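Local coordinates for putative regulatory protein SCO4313 (Streptomyces coelicolor, PDB 2OI8) that probably binds regulatory DNA through a helix-turn-helix domain and acts as a transcription regulator of the TetR family, at residues 22-26 against 66-70; 26-30 against 105-109; 74-79 against 95-99; 152-157 against 170-174; 175-179 against 212-216. All coordinates share one frame; numbering follows the deposited sequence.

Contact 1: residues 22-26 against 66-70; sequences KDHAW and ELIRD
Leu67 reaches out from helix 60-84 and lays its CD2 methyl between two side chains of helix 14-32, the aliphatic part of Lys22 and the indole of Trp26. Leu67 CD2 lies 3.8 Å from Lys22 CG, and on the indole side it comes within 3.5 Å of Trp26 NE1, meeting the ring obliquely. Leu67 CG is stationed above one face of that ring, towards its rim, and Leu67 CB passes Trp26 CZ2. The other methyl, Leu67 CD1, packs on Ala25 CB at 4.0 Å. Lys22 and Leu67 run past one another in opposite directions, and Lys22 then continues to Asp70, one turn further along helix 60-84. A bend at chi3 (-65°) breaks the otherwise extended lysine chain and brings NZ onto Asp70 OD2 at 2.8 Å, a hydrogen-bonded salt bridge that uses the syn lone pair of that oxygen. The two short helical segments cross almost perpendicularly, at -91°, with their axes 11.5 Å apart, so the gap is bridged by long side chains rather than by backbone. Ala25 also touches Ile42 of helix 39-45, within the predicted helix-turn-helix, and Leu67 continues onto Leu109 of helix 104-111. The contact thus ties the first helix of the DNA-binding domain to the long helix that leads into the regulatory domain, as in other TetR-family proteins. An apolar centre around one leucine, closed on one flank by an ion pair, implies that packing fills the joint while the charge pair probably helps fix how the helices are set.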
# COMPACT_ATOMS: atom_id res chain seq x y z
N LYS A 22 -15.32 -19.08 -0.01
CA LYS A 22 -14.19 -18.17 -0.19
C LYS A 22 -14.38 -17.29 -1.40
O LYS A 22 -14.18 -16.08 -1.30
CB LYS A 22 -12.87 -18.93 -0.23
CG LYS A 22 -12.46 -19.37 1.17
CD LYS A 22 -11.03 -19.86 1.26
CE LYS A 22 -10.83 -21.13 0.43
NZ LYS A 22 -9.56 -21.76 0.85
N ASP A 23 -14.80 -17.90 -2.52
CA ASP A 23 -15.24 -17.17 -3.70
C ASP A 23 -16.22 -16.05 -3.38
O ASP A 23 -15.96 -14.90 -3.72
CB ASP A 23 -15.88 -18.10 -4.74
CG ASP A 23 -14.88 -18.60 -5.76
OD1 ASP A 23 -13.67 -18.38 -5.58
OD2 ASP A 23 -15.31 -19.23 -6.75
N HIS A 24 -17.34 -16.34 -2.72
CA HIS A 24 -18.28 -15.25 -2.41
C HIS A 24 -17.68 -14.20 -1.50
O HIS A 24 -18.05 -13.03 -1.59
CB HIS A 24 -19.60 -15.76 -1.84
CG HIS A 24 -20.32 -16.65 -2.79
ND1 HIS A 24 -20.76 -16.21 -4.02
CD2 HIS A 24 -20.63 -17.97 -2.73
CE1 HIS A 24 -21.33 -17.22 -4.67
NE2 HIS A 24 -21.26 -18.29 -3.90
N ALA A 25 -16.74 -14.62 -0.66
CA ALA A 25 -16.05 -13.71 0.26
C ALA A 25 -15.25 -12.66 -0.52
O ALA A 25 -15.26 -11.49 -0.16
CB ALA A 25 -15.16 -14.47 1.22
N TRP A 26 -14.59 -13.06 -1.60
CA TRP A 26 -13.93 -12.08 -2.44
C TRP A 26 -14.95 -11.07 -3.00
O TRP A 26 -14.69 -9.86 -2.94
CB TRP A 26 -13.09 -12.74 -3.54
CG TRP A 26 -11.88 -13.45 -2.96
CD1 TRP A 26 -11.73 -14.81 -2.80
CD2 TRP A 26 -10.68 -12.85 -2.45
NE1 TRP A 26 -10.49 -15.08 -2.22
CE2 TRP A 26 -9.84 -13.90 -2.00
CE3 TRP A 26 -10.23 -11.52 -2.33
CZ2 TRP A 26 -8.58 -13.67 -1.44
CZ3 TRP A 26 -8.98 -11.30 -1.77
CH2 TRP A 26 -8.18 -12.36 -1.34
N GLU A 66 -7.90 -17.55 6.43
CA GLU A 66 -7.76 -18.46 5.28
C GLU A 66 -7.56 -17.74 3.94
O GLU A 66 -6.80 -18.21 3.07
CB GLU A 66 -8.95 -19.43 5.16
CG GLU A 66 -8.83 -20.73 5.99
CD GLU A 66 -7.39 -21.27 6.06
OE1 GLU A 66 -6.86 -21.71 5.01
OE2 GLU A 66 -6.79 -21.26 7.16
N LEU A 67 -8.27 -16.63 3.75
CA LEU A 67 -8.08 -15.80 2.57
C LEU A 67 -6.65 -15.23 2.56
O LEU A 67 -5.96 -15.30 1.55
CB LEU A 67 -9.13 -14.69 2.51
CG LEU A 67 -10.61 -15.07 2.41
CD1 LEU A 67 -11.43 -13.80 2.41
CD2 LEU A 67 -10.95 -15.93 1.17
N ILE A 68 -6.19 -14.71 3.70
CA ILE A 68 -4.78 -14.26 3.82
C ILE A 68 -3.75 -15.38 3.49
O ILE A 68 -2.81 -15.14 2.71
CB ILE A 68 -4.49 -13.54 5.19
CG1 ILE A 68 -5.20 -12.19 5.22
CG2 ILE A 68 -3.01 -13.28 5.39
CD1 ILE A 68 -5.30 -11.59 6.58
N ARG A 69 -3.95 -16.58 4.02
CA ARG A 69 -3.10 -17.76 3.75
C ARG A 69 -3.07 -18.12 2.26
O ARG A 69 -1.99 -18.39 1.69
CB ARG A 69 -3.59 -18.97 4.59
CG ARG A 69 -2.66 -20.21 4.64
CD ARG A 69 -3.09 -21.29 5.73
NE ARG A 69 -3.49 -20.67 7.01
CZ ARG A 69 -3.17 -21.12 8.23
NH1 ARG A 69 -2.41 -22.21 8.39
NH2 ARG A 69 -3.61 -20.46 9.30
N ASP A 70 -4.26 -18.13 1.65
CA ASP A 70 -4.43 -18.41 0.23
C ASP A 70 -3.70 -17.39 -0.60
O ASP A 70 -3.09 -17.73 -1.62
CB ASP A 70 -5.91 -18.36 -0.17
CG ASP A 70 -6.67 -19.63 0.16
OD1 ASP A 70 -6.04 -20.64 0.57
OD2 ASP A 70 -7.91 -19.64 0.01

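Contact 2: residues 26-30 against 105-109; sequences WEQIA and QRYFL
Trp26 drives the far corner of its six-membered ring against helix 104-111. Trp26 CH2 comes to 3.4 Å from Leu109 CD2, and the two side chains cross at about a right angle. Next to it, Trp26 CZ3 rests 3.8 Å from Arg106 CA, where the ring comes up obliquely to the helix backbone, while the carbonyl oxygen of Gln105 lies at the indole edge, near its plane. One helical turn on from Trp26, Ile29 extends CD1 to 4.1 Å from Leu109 CD1, so both methyls of this leucine are engaged by helix 14-32. In Leu109, chi1 (-172°) sends CG toward helix 14-32 and chi2 (74°) spreads the methyls between the tryptophan and the isoleucine. Gln105 completes the first shell: bent at chi2, it sends OE1 to 4.1 Å from Ile29 CG2 and alongside Ala30 CA. No hydrogen bond joins the two segments, and the contact rests mainly on apolar packing. Behind this layer, Arg106 contributes CB to the tryptophan, but its guanidinium leads elsewhere, with NH2 bonded to the carbonyl oxygen of Trp99. Asp103 OD1 accepts from the backbone N of Arg106, near the start of helix 104-111. The segments cross at 82° with axes 11.2 Å apart, joining the first helix of the DNA-binding domain to the regulatory domain. Helix 60-84 flanks the joint, touching Ile29 through Leu67 and Arg106 through Ala71 and Ser74, whereas Tyr107, on the other side of helix 104-111, packs on helix 170-191 and hydrogen-bonds His184.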
# COMPACT_ATOMS: atom_id res chain seq x y z
N TRP A 26 -14.59 -13.06 -1.60
CA TRP A 26 -13.93 -12.08 -2.44
C TRP A 26 -14.95 -11.07 -3.00
O TRP A 26 -14.69 -9.86 -2.94
CB TRP A 26 -13.09 -12.74 -3.54
CG TRP A 26 -11.88 -13.45 -2.96
CD1 TRP A 26 -11.73 -14.81 -2.80
CD2 TRP A 26 -10.68 -12.85 -2.45
NE1 TRP A 26 -10.49 -15.08 -2.22
CE2 TRP A 26 -9.84 -13.90 -2.00
CE3 TRP A 26 -10.23 -11.52 -2.33
CZ2 TRP A 26 -8.58 -13.67 -1.44
CZ3 TRP A 26 -8.98 -11.30 -1.77
CH2 TRP A 26 -8.18 -12.36 -1.34
N GLU A 27 -16.10 -11.55 -3.49
CA GLU A 27 -17.15 -10.66 -4.04
C GLU A 27 -17.49 -9.56 -3.04
O GLU A 27 -17.42 -8.36 -3.37
CB GLU A 27 -18.43 -11.43 -4.43
CG GLU A 27 -18.35 -12.19 -5.75
CD GLU A 27 -19.57 -13.13 -5.99
OE1 GLU A 27 -20.19 -13.68 -5.03
OE2 GLU A 27 -19.90 -13.32 -7.18
N GLN A 28 -17.84 -9.97 -1.81
CA GLN A 28 -18.13 -9.04 -0.71
C GLN A 28 -16.97 -8.11 -0.40
O GLN A 28 -17.19 -6.95 -0.05
CB GLN A 28 -18.52 -9.78 0.57
CG GLN A 28 -19.92 -10.35 0.59
CD GLN A 28 -20.35 -10.76 1.98
OE1 GLN A 28 -20.99 -11.80 2.17
NE2 GLN A 28 -19.99 -9.95 2.97
N ILE A 29 -15.75 -8.63 -0.47
CA ILE A 29 -14.55 -7.80 -0.26
C ILE A 29 -14.50 -6.79 -1.39
O ILE A 29 -14.47 -5.58 -1.16
CB ILE A 29 -13.24 -8.64 -0.20
CG1 ILE A 29 -13.26 -9.54 1.04
CG2 ILE A 29 -11.99 -7.72 -0.21
CD1 ILE A 29 -11.90 -10.20 1.27
N ALA A 30 -14.53 -7.30 -2.63
CA ALA A 30 -14.51 -6.46 -3.82
C ALA A 30 -15.52 -5.33 -3.70
O ALA A 30 -15.15 -4.15 -3.75
CB ALA A 30 -14.77 -7.30 -5.07
N GLN A 105 -7.23 -7.04 -5.67
CA GLN A 105 -7.93 -7.24 -4.41
C GLN A 105 -7.14 -8.18 -3.54
O GLN A 105 -7.00 -7.95 -2.34
CB GLN A 105 -9.35 -7.77 -4.61
CG GLN A 105 -10.29 -6.79 -5.22
CD GLN A 105 -10.30 -5.46 -4.48
OE1 GLN A 105 -10.51 -5.39 -3.25
NE2 GLN A 105 -10.08 -4.39 -5.23
N ARG A 106 -6.59 -9.22 -4.17
CA ARG A 106 -5.74 -10.15 -3.44
C ARG A 106 -4.46 -9.45 -2.94
O ARG A 106 -4.04 -9.67 -1.80
CB ARG A 106 -5.42 -11.33 -4.32
CG ARG A 106 -4.67 -12.46 -3.66
CD ARG A 106 -4.37 -13.54 -4.70
NE ARG A 106 -3.74 -12.98 -5.90
CZ ARG A 106 -3.54 -13.66 -7.03
NH1 ARG A 106 -3.92 -14.93 -7.11
NH2 ARG A 106 -2.96 -13.08 -8.07
N TYR A 107 -3.85 -8.60 -3.77
CA TYR A 107 -2.65 -7.87 -3.40
C TYR A 107 -2.91 -7.05 -2.13
O TYR A 107 -2.12 -7.07 -1.18
CB TYR A 107 -2.20 -6.96 -4.57
CG TYR A 107 -0.97 -6.10 -4.27
CD1 TYR A 107 -1.12 -4.82 -3.73
CD2 TYR A 107 0.35 -6.56 -4.54
CE1 TYR A 107 0.01 -4.00 -3.43
CE2 TYR A 107 1.49 -5.74 -4.26
CZ TYR A 107 1.30 -4.48 -3.70
OH TYR A 107 2.38 -3.65 -3.41
N PHE A 108 -4.05 -6.36 -2.12
CA PHE A 108 -4.34 -5.42 -1.05
C PHE A 108 -4.78 -6.06 0.25
O PHE A 108 -4.65 -5.46 1.30
CB PHE A 108 -5.37 -4.40 -1.49
CG PHE A 108 -4.81 -3.33 -2.39
CD1 PHE A 108 -3.68 -2.59 -2.00
CD2 PHE A 108 -5.42 -3.02 -3.62
CE1 PHE A 108 -3.15 -1.55 -2.84
CE2 PHE A 108 -4.93 -2.00 -4.45
CZ PHE A 108 -3.79 -1.26 -4.06
N LEU A 109 -5.29 -7.28 0.18
CA LEU A 109 -5.61 -8.00 1.40
C LEU A 109 -4.29 -8.25 2.19
O LEU A 109 -4.28 -8.18 3.42
CB LEU A 109 -6.37 -9.29 1.05
CG LEU A 109 -6.96 -10.10 2.22
CD1 LEU A 109 -8.23 -9.47 2.86
CD2 LEU A 109 -7.23 -11.52 1.78

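Contact 3: residues 74-79 against 95-99; sequences SQADSL and ALRAW
With CG anti to the backbone N in both Gln75 (chi1 -169°) and Trp99, the glutamine chain is laid across the face of the indole. Gln75 CA stands 3.7 Å from the centroid of the five-membered ring of Trp99, a CH-pi contact, and Gln75 CB sits 3.6 Å from Trp99 CZ2. Gln75 CG lies over the six-membered ring, and the amide runs out past its rim at CZ3, its plane 29° from that of the ring, until Gln75 NE2 arrives 3.5 Å from Leu96 CD1. At the ring edge the indole N-H of Trp99 gives an almost straight hydrogen bond, NE1 to Ser74 OG at 3.3 Å with an angle of 169°, the oxygen lying in the ring plane. Ser74 OG is also bonded to the carbonyl oxygen of Ala71, one turn back in its own helix, so the hydroxyl that pins the indole is itself tied down. Further along, Ser78 lies close to Ala95 and brings OG to the CB of Trp99, while Leu79 CD1 covers Ala95 CB at 3.9 Å. The axes are 9.2 Å apart and run roughly antiparallel, which suits the small residues Ser78 and Ala95 where the backbones draw close. Helices 60-84 and 89-102 thereby pair in the regulatory domain, with helix 129-139 against Gln75 and Leu79, helix 170-191 against Gln75 and Leu96, and helix 104-111 reaching Trp99 through Tyr107.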
# COMPACT_ATOMS: atom_id res chain seq x y z
N SER A 74 -0.37 -18.20 -3.20
CA SER A 74 -0.27 -17.95 -4.62
C SER A 74 0.85 -16.95 -4.93
O SER A 74 1.44 -17.01 -6.01
CB SER A 74 -1.60 -17.46 -5.20
OG SER A 74 -2.07 -16.35 -4.46
N GLN A 75 1.16 -16.06 -4.01
CA GLN A 75 2.32 -15.20 -4.23
C GLN A 75 3.60 -16.06 -4.27
O GLN A 75 4.49 -15.86 -5.11
CB GLN A 75 2.42 -14.11 -3.17
CG GLN A 75 3.45 -13.06 -3.54
CD GLN A 75 3.79 -12.13 -2.39
OE1 GLN A 75 3.77 -12.53 -1.23
NE2 GLN A 75 4.11 -10.88 -2.72
N ALA A 76 3.68 -17.02 -3.36
CA ALA A 76 4.81 -17.93 -3.29
C ALA A 76 4.89 -18.82 -4.54
O ALA A 76 5.99 -19.11 -5.02
CB ALA A 76 4.73 -18.77 -2.04
N ASP A 77 3.74 -19.24 -5.07
CA ASP A 77 3.71 -20.13 -6.21
C ASP A 77 4.24 -19.41 -7.43
O ASP A 77 5.07 -19.93 -8.17
CB ASP A 77 2.29 -20.62 -6.47
CG ASP A 77 1.80 -21.59 -5.42
OD1 ASP A 77 2.58 -21.95 -4.50
OD2 ASP A 77 0.63 -22.00 -5.50
N SER A 78 3.76 -18.19 -7.61
CA SER A 78 4.21 -17.34 -8.69
C SER A 78 5.74 -17.23 -8.68
O SER A 78 6.40 -17.49 -9.69
CB SER A 78 3.57 -15.95 -8.59
OG SER A 78 3.93 -15.15 -9.69
N LEU A 79 6.30 -16.89 -7.53
CA LEU A 79 7.74 -16.71 -7.40
C LEU A 79 8.55 -18.00 -7.45
O LEU A 79 9.66 -18.01 -7.98
CB LEU A 79 8.07 -15.95 -6.13
CG LEU A 79 8.16 -14.45 -6.36
CD1 LEU A 79 6.95 -13.87 -7.08
CD2 LEU A 79 8.34 -13.80 -5.03
N ALA A 95 7.44 -11.81 -12.29
CA ALA A 95 6.48 -12.72 -11.68
C ALA A 95 5.62 -11.93 -10.66
O ALA A 95 4.37 -12.01 -10.66
CB ALA A 95 7.23 -13.85 -10.98
N LEU A 96 6.29 -11.15 -9.84
CA LEU A 96 5.62 -10.37 -8.81
C LEU A 96 4.63 -9.35 -9.40
O LEU A 96 3.57 -9.15 -8.83
CB LEU A 96 6.65 -9.68 -7.88
CG LEU A 96 6.07 -8.82 -6.74
CD1 LEU A 96 5.15 -9.65 -5.79
CD2 LEU A 96 7.15 -8.04 -5.96
N ARG A 97 4.99 -8.75 -10.55
CA ARG A 97 4.18 -7.70 -11.18
C ARG A 97 2.86 -8.26 -11.65
O ARG A 97 1.79 -7.70 -11.36
CB ARG A 97 4.92 -7.04 -12.36
CG ARG A 97 4.18 -5.83 -12.97
CD ARG A 97 5.07 -4.91 -13.82
NE ARG A 97 4.26 -3.88 -14.46
CZ ARG A 97 3.94 -2.71 -13.87
NH1 ARG A 97 4.38 -2.44 -12.66
NH2 ARG A 97 3.17 -1.81 -14.48
N ALA A 98 2.94 -9.40 -12.32
CA ALA A 98 1.77 -10.05 -12.93
C ALA A 98 0.83 -10.62 -11.88
O ALA A 98 -0.39 -10.48 -11.98
CB ALA A 98 2.21 -11.14 -13.91
N TRP A 99 1.42 -11.25 -10.86
CA TRP A 99 0.65 -11.71 -9.72
C TRP A 99 -0.10 -10.52 -9.08
O TRP A 99 -1.31 -10.61 -8.79
CB TRP A 99 1.56 -12.41 -8.69
CG TRP A 99 0.80 -12.82 -7.47
CD1 TRP A 99 0.13 -13.99 -7.28
CD2 TRP A 99 0.60 -12.06 -6.27
NE1 TRP A 99 -0.47 -14.01 -6.05
CE2 TRP A 99 -0.20 -12.83 -5.40
CE3 TRP A 99 1.02 -10.79 -5.85
CZ2 TRP A 99 -0.58 -12.39 -4.14
CZ3 TRP A 99 0.64 -10.35 -4.60
CH2 TRP A 99 -0.15 -11.15 -3.76

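Contact 4: residues 152-157 against 170-174; sequences FDAHLD and SSALH
His174 can be followed outward from CB, which faces Leu156 CD2 at 3.8 Å. Its CG is anti to the backbone N (chi1 -177°), and this turns the imidazole to the edge of Phe152. Phe152 CD2 stands over the centre of the histidine face, 3.7 Å from His174 ND1 and almost equally near CG, CE1 and NE2. The planes are 89° apart and the centroids 5.1 Å, an edge-to-face pair with phenylalanine supplying the edge. The carboxylate of Asp153 lies at another side of the imidazole, at its edge, though its modelled position there is doubtful. Leu156 CD2 extends past the histidine to its backbone, 3.6 Å from His174 N, and also borders Leu173 CB. At the other end of the contact, Ser170 OG donates to Asp157 OD2 at 2.8 Å, approaching from above the carboxylate, 75° out of its plane. Leu156 CB flanks Ser170 OG at 3.7 Å. The backbones come closest where Ser170 CB packs on the carbonyl oxygen of Asp153, and the small Ser170 at this point goes with an axis separation of 8.6 Å. The helices cross steeply. On the outer side the second subunit closes over them: its Leu205 packs on Phe152, its Phe200 on Leu156 and its Ala208 on His174. A short helix, 151-158, laid across the N-terminal part of the long helix 170-191 thus forms part of the dimer interface in the all-helical C-terminal domain, in keeping with the TetR family, whose members commonly dimerise through this domain.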
# COMPACT_ATOMS: atom_id res chain seq x y z
N PHE A 152 23.30 -0.76 7.37
CA PHE A 152 22.15 -1.65 7.52
C PHE A 152 22.53 -3.13 7.54
O PHE A 152 22.00 -3.90 8.36
CB PHE A 152 21.08 -1.37 6.48
CG PHE A 152 19.78 -2.11 6.71
CD1 PHE A 152 19.16 -2.12 7.97
CD2 PHE A 152 19.15 -2.80 5.65
CE1 PHE A 152 17.94 -2.80 8.17
CE2 PHE A 152 17.93 -3.49 5.84
CZ PHE A 152 17.33 -3.48 7.10
N ASP A 153 23.46 -3.51 6.64
CA ASP A 153 24.06 -4.85 6.62
C ASP A 153 24.58 -5.24 8.02
O ASP A 153 24.29 -6.33 8.52
CB ASP A 153 25.21 -4.96 5.60
CG ASP A 153 24.84 -4.42 4.22
OD1 ASP A 153 23.69 -4.61 3.76
OD2 ASP A 153 25.71 -3.80 3.58
N ALA A 154 25.33 -4.33 8.65
CA ALA A 154 25.85 -4.57 10.01
C ALA A 154 24.74 -4.93 10.99
O ALA A 154 24.88 -5.85 11.79
CB ALA A 154 26.60 -3.34 10.51
N HIS A 155 23.64 -4.18 10.91
CA HIS A 155 22.46 -4.47 11.71
C HIS A 155 21.91 -5.87 11.42
O HIS A 155 21.55 -6.60 12.34
CB HIS A 155 21.40 -3.42 11.43
CG HIS A 155 20.06 -3.72 12.02
ND1 HIS A 155 19.79 -3.56 13.36
CD2 HIS A 155 18.91 -4.14 11.44
CE1 HIS A 155 18.52 -3.87 13.58
NE2 HIS A 155 17.97 -4.24 12.44
N LEU A 156 21.86 -6.23 10.15
CA LEU A 156 21.23 -7.46 9.69
C LEU A 156 21.95 -8.74 10.15
O LEU A 156 21.34 -9.82 10.15
CB LEU A 156 21.12 -7.46 8.17
CG LEU A 156 19.82 -7.03 7.48
CD1 LEU A 156 19.03 -6.04 8.30
CD2 LEU A 156 20.11 -6.47 6.10
N ASP A 157 23.22 -8.61 10.51
CA ASP A 157 24.02 -9.76 10.94
C ASP A 157 23.53 -10.30 12.27
O ASP A 157 23.60 -11.50 12.53
CB ASP A 157 25.51 -9.39 11.06
CG ASP A 157 26.22 -9.39 9.73
OD1 ASP A 157 27.16 -10.21 9.56
OD2 ASP A 157 25.84 -8.59 8.83
N SER A 170 24.98 -10.68 4.79
CA SER A 170 23.86 -9.82 5.08
C SER A 170 23.54 -8.83 3.96
O SER A 170 22.41 -8.34 3.88
CB SER A 170 24.07 -9.08 6.39
OG SER A 170 23.80 -9.94 7.50
N SER A 171 24.50 -8.54 3.09
CA SER A 171 24.25 -7.66 1.93
C SER A 171 23.23 -8.24 0.97
O SER A 171 22.44 -7.50 0.36
CB SER A 171 25.54 -7.30 1.19
OG SER A 171 26.35 -8.44 0.97
N ALA A 172 23.22 -9.57 0.86
CA ALA A 172 22.22 -10.27 0.07
C ALA A 172 20.85 -10.13 0.71
O ALA A 172 19.85 -9.98 0.01
CB ALA A 172 22.59 -11.74 -0.09
N LEU A 173 20.78 -10.16 2.04
CA LEU A 173 19.50 -9.97 2.73
C LEU A 173 19.02 -8.53 2.56
O LEU A 173 17.83 -8.27 2.35
CB LEU A 173 19.56 -10.32 4.22
CG LEU A 173 20.01 -11.69 4.75
CD1 LEU A 173 19.58 -11.86 6.20
CD2 LEU A 173 19.48 -12.83 3.91
N HIS A 174 19.97 -7.59 2.64
CA HIS A 174 19.71 -6.18 2.41
C HIS A 174 19.16 -5.95 0.99
O HIS A 174 18.12 -5.30 0.80
CB HIS A 174 20.99 -5.39 2.61
CG HIS A 174 20.83 -3.90 2.46
ND1 HIS A 174 19.67 -3.33 1.98
CD2 HIS A 174 21.69 -2.89 2.69
CE1 HIS A 174 19.82 -2.02 1.93
NE2 HIS A 174 21.04 -1.73 2.35

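Contact 5: residues 175-179 against 212-216; sequences RALSF and DLLGP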
# COMPACT_ATOMS: atom_id res chain seq x y z
N ARG A 175 19.86 -6.51 0.00
CA ARG A 175 19.37 -6.47 -1.36
C ARG A 175 17.95 -7.06 -1.50
O ARG A 175 17.09 -6.46 -2.13
CB ARG A 175 20.33 -7.19 -2.29
CG ARG A 175 19.87 -7.20 -3.72
CD ARG A 175 20.93 -7.81 -4.58
NE ARG A 175 22.12 -6.97 -4.58
CZ ARG A 175 22.83 -6.74 -5.67
NH1 ARG A 175 22.46 -7.29 -6.82
NH2 ARG A 175 23.90 -5.96 -5.61
N ALA A 176 17.70 -8.22 -0.89
CA ALA A 176 16.36 -8.84 -0.93
C ALA A 176 15.24 -7.93 -0.37
O ALA A 176 14.17 -7.79 -0.97
CB ALA A 176 16.36 -10.18 -0.19
N LEU A 177 15.50 -7.33 0.78
CA LEU A 177 14.56 -6.38 1.39
C LEU A 177 14.32 -5.17 0.48
O LEU A 177 13.20 -4.74 0.35
CB LEU A 177 15.09 -5.96 2.77
CG LEU A 177 15.18 -7.07 3.82
CD1 LEU A 177 15.85 -6.56 5.06
CD2 LEU A 177 13.81 -7.61 4.16
N SER A 178 15.37 -4.66 -0.16
CA SER A 178 15.29 -3.56 -1.14
C SER A 178 14.49 -3.88 -2.40
O SER A 178 13.77 -3.03 -2.93
CB SER A 178 16.69 -3.11 -1.56
OG SER A 178 17.21 -2.17 -0.65
N PHE A 179 14.65 -5.10 -2.89
CA PHE A 179 13.86 -5.59 -4.01
C PHE A 179 12.38 -5.59 -3.59
O PHE A 179 11.51 -5.05 -4.28
CB PHE A 179 14.39 -6.99 -4.36
CG PHE A 179 13.58 -7.77 -5.35
CD1 PHE A 179 12.44 -8.46 -4.96
CD2 PHE A 179 14.00 -7.87 -6.68
CE1 PHE A 179 11.71 -9.19 -5.86
CE2 PHE A 179 13.27 -8.62 -7.59
CZ PHE A 179 12.13 -9.28 -7.18
N ASP A 212 17.93 -0.51 -11.93
CA ASP A 212 18.67 0.22 -10.88
C ASP A 212 19.07 -0.65 -9.68
O ASP A 212 20.02 -0.35 -8.95
CB ASP A 212 17.76 1.35 -10.38
CG ASP A 212 18.52 2.53 -9.82
OD1 ASP A 212 19.27 2.36 -8.83
OD2 ASP A 212 18.32 3.64 -10.35
N LEU A 213 18.31 -1.72 -9.49
CA LEU A 213 18.41 -2.56 -8.31
C LEU A 213 19.29 -3.76 -8.59
O LEU A 213 20.01 -4.25 -7.71
CB LEU A 213 16.99 -2.99 -7.93
CG LEU A 213 16.63 -4.06 -6.92
CD1 LEU A 213 16.97 -3.63 -5.50
CD2 LEU A 213 15.15 -4.30 -7.09
N LEU A 214 19.23 -4.23 -9.83
CA LEU A 214 19.98 -5.38 -10.29
C LEU A 214 21.48 -5.01 -10.38
O LEU A 214 21.88 -4.22 -11.24
CB LEU A 214 19.43 -5.82 -11.65
CG LEU A 214 19.04 -7.28 -11.87
CD1 LEU A 214 18.01 -7.38 -12.99
CD2 LEU A 214 20.27 -8.15 -12.18
N GLY A 215 22.27 -5.58 -9.46
CA GLY A 215 23.73 -5.35 -9.33
C GLY A 215 24.23 -3.94 -9.61
O GLY A 215 25.03 -3.75 -10.53
N PRO A 216 23.81 -2.94 -8.78
CA PRO A 216 23.89 -1.55 -9.27
C PRO A 216 25.31 -0.97 -9.15
O PRO A 216 25.91 -0.97 -8.06
CB PRO A 216 22.90 -0.80 -8.35
CG PRO A 216 22.95 -1.57 -7.02
CD PRO A 216 23.36 -3.02 -7.37
OXT PRO A 216 25.86 -0.50 -10.17
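This is a mixed contact, apolar round Leu213 and flanked by the Arg175 guanidinium, that sets the end of helix 202-213 and the C-terminal residues that follow against the side of helix 170-191. Leu213 makes the apolar part. With CG anti to the backbone N (chi1 169°), it points its two methyls at the turn around Ser178 and Phe179. Leu213 CD2 reaches Phe179 CA at 3.6 Å and Phe179 CD2 at 3.8 Å, obliquely to the ring, and the two side chains cross at about a right angle. Leu213 CD1 lies 4.0 Å from Ser178 CB. The serine hydroxyl is engaged elsewhere, hydrogen-bonded to Glu209 of the second subunit, while the phenylalanine ring continues onto Leu89, Leu92 and Ala93 of helix 89-102. One turn earlier, Arg175 bends at chi3 (-65°) and brings its guanidinium to the last residues: NH2 is 3.5 Å from Pro216 CD, and Leu213 O lies over one face. Arg175 NH1 and Gly215 N come near each other, but both are donors. No hydrogen bond crosses between the segments, so the leucine packing probably does most to seat the end of helix 202-213, while the arginine lies against the poorly ordered Gly215 and Pro216 without a hydrogen bond to them.

How the contacts relate
Contacts 1 and 2 start from the same part of helix 14-32, share Trp26 and have centres 8 Å apart; together they set the DNA-binding domain against helices 60-84 and 104-111. Contact 3 falls between the segments of contact 2 in the sequence, uses helix 60-84 again, and meets contact 2 through the bond from Arg106 NH2 to Trp99 O. Contacts 4 and 5 come later, share helix 170-191 and lie 13 Å apart between centres, on the opposite side of the chain's centre from contacts 1 and 2. Contacts 2, 4 and 5 all border the second subunit. Contact 1 lies in the probable DNA-binding part, contact 4 at the dimer interface, 35 Å away between centres.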